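Pentalenene synthase (Streptomyces chartreusis NRRL 3882, PDB 6Q4S) probably converts farnesyl diphosphate into the bicyclic sesquiterpenol 7-epi-alpha-eudesmol in a magnesium-dependent 1,10-cyclization. Local coordinates at residues R99-T104 / P118-W123; E197-A202 / D292-G297. One frame throughout, in Å; residues are numbered along the deposited sequence.

Contact 1: R99-T104 / P118-W123; sequences RELIVT and PITLAW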
# COMPACT_ATOMS: atom_id res chain seq x y z
N ARG A 99 4.85 -5.85 -10.27
CA ARG A 99 5.47 -5.22 -9.08
C ARG A 99 5.93 -3.81 -9.32
O ARG A 99 5.91 -3.02 -8.39
CB ARG A 99 6.63 -6.09 -8.56
CG ARG A 99 6.05 -7.36 -7.97
CD ARG A 99 7.03 -8.36 -7.42
NE ARG A 99 6.31 -9.52 -6.86
CZ ARG A 99 6.86 -10.41 -6.03
NH1 ARG A 99 8.14 -10.30 -5.67
NH2 ARG A 99 6.13 -11.39 -5.55
N GLU A 100 6.35 -3.47 -10.55
CA GLU A 100 6.66 -2.07 -10.91
C GLU A 100 5.38 -1.27 -10.88
O GLU A 100 5.33 -0.19 -10.30
CB GLU A 100 7.35 -1.97 -12.31
CG GLU A 100 7.75 -0.56 -12.68
CD GLU A 100 8.88 -0.03 -11.82
OE1 GLU A 100 8.81 1.09 -11.28
OE2 GLU A 100 9.90 -0.76 -11.69
N LEU A 101 4.29 -1.83 -11.36
CA LEU A 101 2.99 -1.15 -11.25
C LEU A 101 2.53 -0.97 -9.80
O LEU A 101 1.91 0.04 -9.41
CB LEU A 101 1.97 -1.89 -12.08
CG LEU A 101 2.25 -2.17 -13.58
CD1 LEU A 101 1.08 -2.98 -14.15
CD2 LEU A 101 2.41 -0.86 -14.29
N ILE A 102 2.90 -1.92 -8.94
CA ILE A 102 2.55 -1.82 -7.55
C ILE A 102 3.35 -0.69 -6.87
O ILE A 102 2.80 0.05 -6.05
CB ILE A 102 2.79 -3.17 -6.78
CG1 ILE A 102 1.76 -4.18 -7.27
CG2 ILE A 102 2.66 -2.99 -5.26
CD1 ILE A 102 2.01 -5.62 -6.83
N VAL A 103 4.62 -0.53 -7.17
CA VAL A 103 5.39 0.47 -6.42
C VAL A 103 5.20 1.88 -6.93
O VAL A 103 5.53 2.81 -6.26
CB VAL A 103 6.87 0.12 -6.34
CG1 VAL A 103 7.07 -1.23 -5.69
CG2 VAL A 103 7.55 0.08 -7.66
N THR A 104 4.63 2.06 -8.13
CA THR A 104 4.52 3.41 -8.74
C THR A 104 3.71 4.32 -7.85
O THR A 104 4.11 5.46 -7.60
CB THR A 104 4.01 3.28 -10.20
OG1 THR A 104 5.08 2.77 -11.01
CG2 THR A 104 3.51 4.57 -10.77
N PRO A 118 6.47 -0.14 -22.16
CA PRO A 118 5.36 0.76 -22.44
C PRO A 118 4.33 0.85 -21.30
O PRO A 118 3.92 1.95 -20.91
CB PRO A 118 4.73 0.14 -23.71
CG PRO A 118 5.89 -0.50 -24.39
CD PRO A 118 6.76 -1.03 -23.29
N ILE A 119 3.90 -0.29 -20.75
CA ILE A 119 2.89 -0.28 -19.68
C ILE A 119 3.34 0.49 -18.41
O ILE A 119 2.55 1.24 -17.83
CB ILE A 119 2.41 -1.67 -19.36
CG1 ILE A 119 1.12 -1.59 -18.53
CG2 ILE A 119 3.44 -2.47 -18.57
CD1 ILE A 119 0.24 -2.76 -18.83
N THR A 120 4.63 0.39 -18.03
CA THR A 120 5.08 0.98 -16.75
C THR A 120 5.23 2.47 -16.93
O THR A 120 4.90 3.24 -16.04
CB THR A 120 6.34 0.32 -16.18
OG1 THR A 120 7.48 0.43 -17.07
CG2 THR A 120 6.07 -1.13 -15.90
N LEU A 121 5.69 2.87 -18.10
CA LEU A 121 5.75 4.30 -18.43
C LEU A 121 4.38 4.92 -18.52
O LEU A 121 4.20 6.03 -18.04
CB LEU A 121 6.52 4.50 -19.75
CG LEU A 121 8.01 4.08 -19.64
CD1 LEU A 121 8.55 3.78 -21.05
CD2 LEU A 121 8.87 5.11 -18.93
N ALA A 122 3.43 4.21 -19.12
CA ALA A 122 2.06 4.66 -19.21
C ALA A 122 1.48 4.83 -17.85
O ALA A 122 0.86 5.85 -17.54
CB ALA A 122 1.22 3.72 -20.03
N TRP A 123 1.68 3.82 -16.99
CA TRP A 123 1.18 3.94 -15.63
C TRP A 123 1.86 5.02 -14.83
O TRP A 123 1.19 5.74 -14.10
CB TRP A 123 1.23 2.57 -14.92
CG TRP A 123 0.76 2.53 -13.51
CD1 TRP A 123 1.46 1.98 -12.47
CD2 TRP A 123 -0.48 3.02 -12.92
NE1 TRP A 123 0.74 2.06 -11.31
CE2 TRP A 123 -0.45 2.70 -11.55
CE3 TRP A 123 -1.61 3.67 -13.42
CZ2 TRP A 123 -1.49 3.03 -10.65
CZ3 TRP A 123 -2.65 4.00 -12.53
CH2 TRP A 123 -2.57 3.70 -11.15
O HOH W 1 4.89 1.97 -13.55
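E100 meets T120 through its aliphatic part. With CG anti to the backbone N (chi1 -177°), E100 CG lies 3.7 Å from T120 CG2, and the two chains meet nearly perpendicular. The carboxylate of E100 turns elsewhere: it forms a salt bridge with R107 and accepts from V115 N. T120 OG1 is likewise taken up outside, by V115 O and C117 N.

L101 fills the middle of the interface. L101 CD2 comes 3.5 Å from W123 CD1 and also touches W123 CB, so the methyl sits against the CD1 corner of the indole. The same methyl lies 4.0 Å from T120 CG2, with I119 a little farther off. L101 O receives the indole N-H: W123 NE1 donates over 3.0 Å with an N-H...O angle of 145°. The donor lies in the carbonyl plane, on a lone pair, while the oxygen is tilted 18° from the ring plane. W146 NE1 donates to the same oxygen.

T104 lies alongside the indole, CB and CG2 both against its CD1-NE1 bond, with T104 CB 3.7 Å from W123 CD1. A water bridges T104 OG1 (2.7 Å) and T120 O, to which it donates at 2.8 Å.

Helices 90-103 and 118-131 run almost parallel here, their segment axes 9.8 Å apart, as neighbours in the all-helical terpene synthase fold. W123 also packs against W72 and W146. A leucine in place of W123 would probably leave L101 O with one indole donor fewer and open a gap beside L101 and T104. The contact is thus mainly apolar and buried, but two backbone oxygens in it are served: L101 O is held by two indole N-H groups, and T120 O takes a proton from the bridging water.

Contact 2: E197-A202 / D292-G297; sequences EVPAQA and DRVRMG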
# COMPACT_ATOMS: atom_id res chain seq x y z
N GLU A 197 -13.99 12.99 -1.15
CA GLU A 197 -13.42 11.89 -0.41
C GLU A 197 -14.36 11.43 0.66
O GLU A 197 -14.96 12.25 1.36
CB GLU A 197 -12.09 12.24 0.21
CG GLU A 197 -11.02 12.40 -0.87
CD GLU A 197 -9.58 12.60 -0.36
OE1 GLU A 197 -9.34 12.18 0.84
OE2 GLU A 197 -8.76 13.17 -1.20
N VAL A 198 -14.49 10.12 0.79
CA VAL A 198 -15.40 9.54 1.78
C VAL A 198 -14.76 9.71 3.15
O VAL A 198 -13.54 9.47 3.27
CB VAL A 198 -15.67 8.03 1.53
CG1 VAL A 198 -16.50 7.41 2.67
CG2 VAL A 198 -16.43 7.82 0.25
N PRO A 199 -15.54 10.09 4.21
CA PRO A 199 -14.92 10.25 5.54
C PRO A 199 -14.26 9.00 6.02
O PRO A 199 -14.87 7.91 5.94
CB PRO A 199 -16.09 10.67 6.45
CG PRO A 199 -16.96 11.44 5.50
CD PRO A 199 -16.89 10.69 4.18
N ALA A 200 -13.00 9.13 6.50
CA ALA A 200 -12.15 7.96 6.73
C ALA A 200 -12.76 7.00 7.74
O ALA A 200 -12.64 5.79 7.58
CB ALA A 200 -10.74 8.36 7.15
N GLN A 201 -13.44 7.54 8.75
CA GLN A 201 -14.11 6.69 9.76
C GLN A 201 -15.31 5.91 9.18
O GLN A 201 -15.62 4.86 9.70
CB GLN A 201 -14.51 7.50 11.03
CG GLN A 201 -15.57 8.57 10.81
CD GLN A 201 -15.01 9.93 10.36
OE1 GLN A 201 -14.27 10.05 9.38
NE2 GLN A 201 -15.42 10.95 11.05
N ALA A 202 -15.95 6.41 8.12
CA ALA A 202 -16.93 5.63 7.37
C ALA A 202 -16.32 4.51 6.47
O ALA A 202 -16.82 3.36 6.42
CB ALA A 202 -17.85 6.53 6.57
N ASP A 292 -23.34 13.51 3.18
CA ASP A 292 -23.43 13.70 1.74
C ASP A 292 -22.25 13.05 0.96
O ASP A 292 -22.41 12.65 -0.22
CB ASP A 292 -23.47 15.19 1.40
CG ASP A 292 -23.55 15.45 -0.10
OD1 ASP A 292 -24.54 14.99 -0.69
OD2 ASP A 292 -22.62 16.07 -0.71
N ARG A 293 -21.08 13.05 1.58
CA ARG A 293 -19.87 12.47 0.98
C ARG A 293 -19.97 10.92 1.01
O ARG A 293 -19.62 10.28 0.05
CB ARG A 293 -18.59 13.01 1.68
CG ARG A 293 -18.27 14.48 1.30
CD ARG A 293 -17.45 15.18 2.41
NE ARG A 293 -16.27 14.39 2.76
CZ ARG A 293 -15.58 14.43 3.90
NH1 ARG A 293 -15.88 15.27 4.88
NH2 ARG A 293 -14.53 13.62 4.05
N VAL A 294 -20.45 10.39 2.14
CA VAL A 294 -20.86 8.98 2.25
C VAL A 294 -21.81 8.53 1.16
O VAL A 294 -21.52 7.55 0.35
CB VAL A 294 -21.41 8.66 3.65
CG1 VAL A 294 -22.02 7.25 3.72
CG2 VAL A 294 -20.28 8.75 4.65
N ARG A 295 -22.90 9.27 1.03
CA ARG A 295 -23.89 8.99 -0.01
C ARG A 295 -23.24 8.95 -1.38
O ARG A 295 -23.51 8.03 -2.15
CB ARG A 295 -25.08 9.99 0.02
CG ARG A 295 -26.08 9.82 -1.12
CD ARG A 295 -27.19 10.89 -1.18
NE ARG A 295 -26.62 12.23 -1.33
CZ ARG A 295 -26.08 12.73 -2.45
NH1 ARG A 295 -26.02 12.03 -3.59
NH2 ARG A 295 -25.59 13.96 -2.44
N MET A 296 -22.35 9.90 -1.68
CA MET A 296 -21.65 9.85 -2.97
C MET A 296 -20.73 8.58 -3.12
O MET A 296 -20.57 8.06 -4.24
CB MET A 296 -20.81 11.14 -3.20
CG MET A 296 -21.65 12.37 -3.58
SD MET A 296 -20.68 13.87 -4.02
CE MET A 296 -20.01 14.23 -2.39
N GLY A 297 -20.13 8.20 -2.01
CA GLY A 297 -19.36 6.94 -1.89
C GLY A 297 -20.17 5.71 -2.28
O GLY A 297 -19.73 4.87 -3.08
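The backbone oxygen of E197 is gripped by two nitrogens of R293. R293 NE donates to E197 O over 2.9 Å at an N-H...O angle of 157°, nearly along the C=O axis. R293 NH2 donates to the same E197 O over 3.0 Å, from above the carbonyl plane. The oxygen sits at the guanidinium edge, almost in its plane, so this is a side-on grip on a single atom. The arginine chain bends at chi3 (53°), which turns the NE edge back to the carbonyl.

P199 lies over one face of the same guanidinium. Its CG is 3.6 Å from R293 NH2, offset toward the rim of the group. Bonds at the edge and a ring over the face together restrict how the guanidinium can turn. The E197 carboxylate does not join in; its OE1 is hydrogen-bonded to S135 OG.

Both segments belong to the all-helical terpene synthase fold. P199 is the N-cap residue of the short helix 200-203, and the extended residues leading into it pack across the early part of helix 288-313.

Beyond the arginine, toward G297, the contact is apolar. G297 has no side chain, and V198 CG2 packs directly on its CA at 3.7 Å. V294 CG2 touches A202 CB at 3.8 Å and P199 CD at 3.9 Å. V277, M280 and C281 of helix 252-284 also pack on V294, and L284 of that helix touches A202.

Both segments of contact 1 precede those of contact 2 in the sequence, and the two contacts do not touch. Their centres lie 29 Å apart and their nearest atoms about 15 Å apart. Contact 1 is nearer the metal site: the side chain of I119 is about 8 Å from that of D80, which probably binds magnesium as the first aspartate of the DDXXD motif. Contact 2 lies away from the metal- and substrate-binding residues. Both reach the second subunit, but differently. R99-T104 brings reciprocal salt bridges between R99 and E100 of the two chains, whereas E197-A202 offers A200 and Q201, each packing on its own counterpart there.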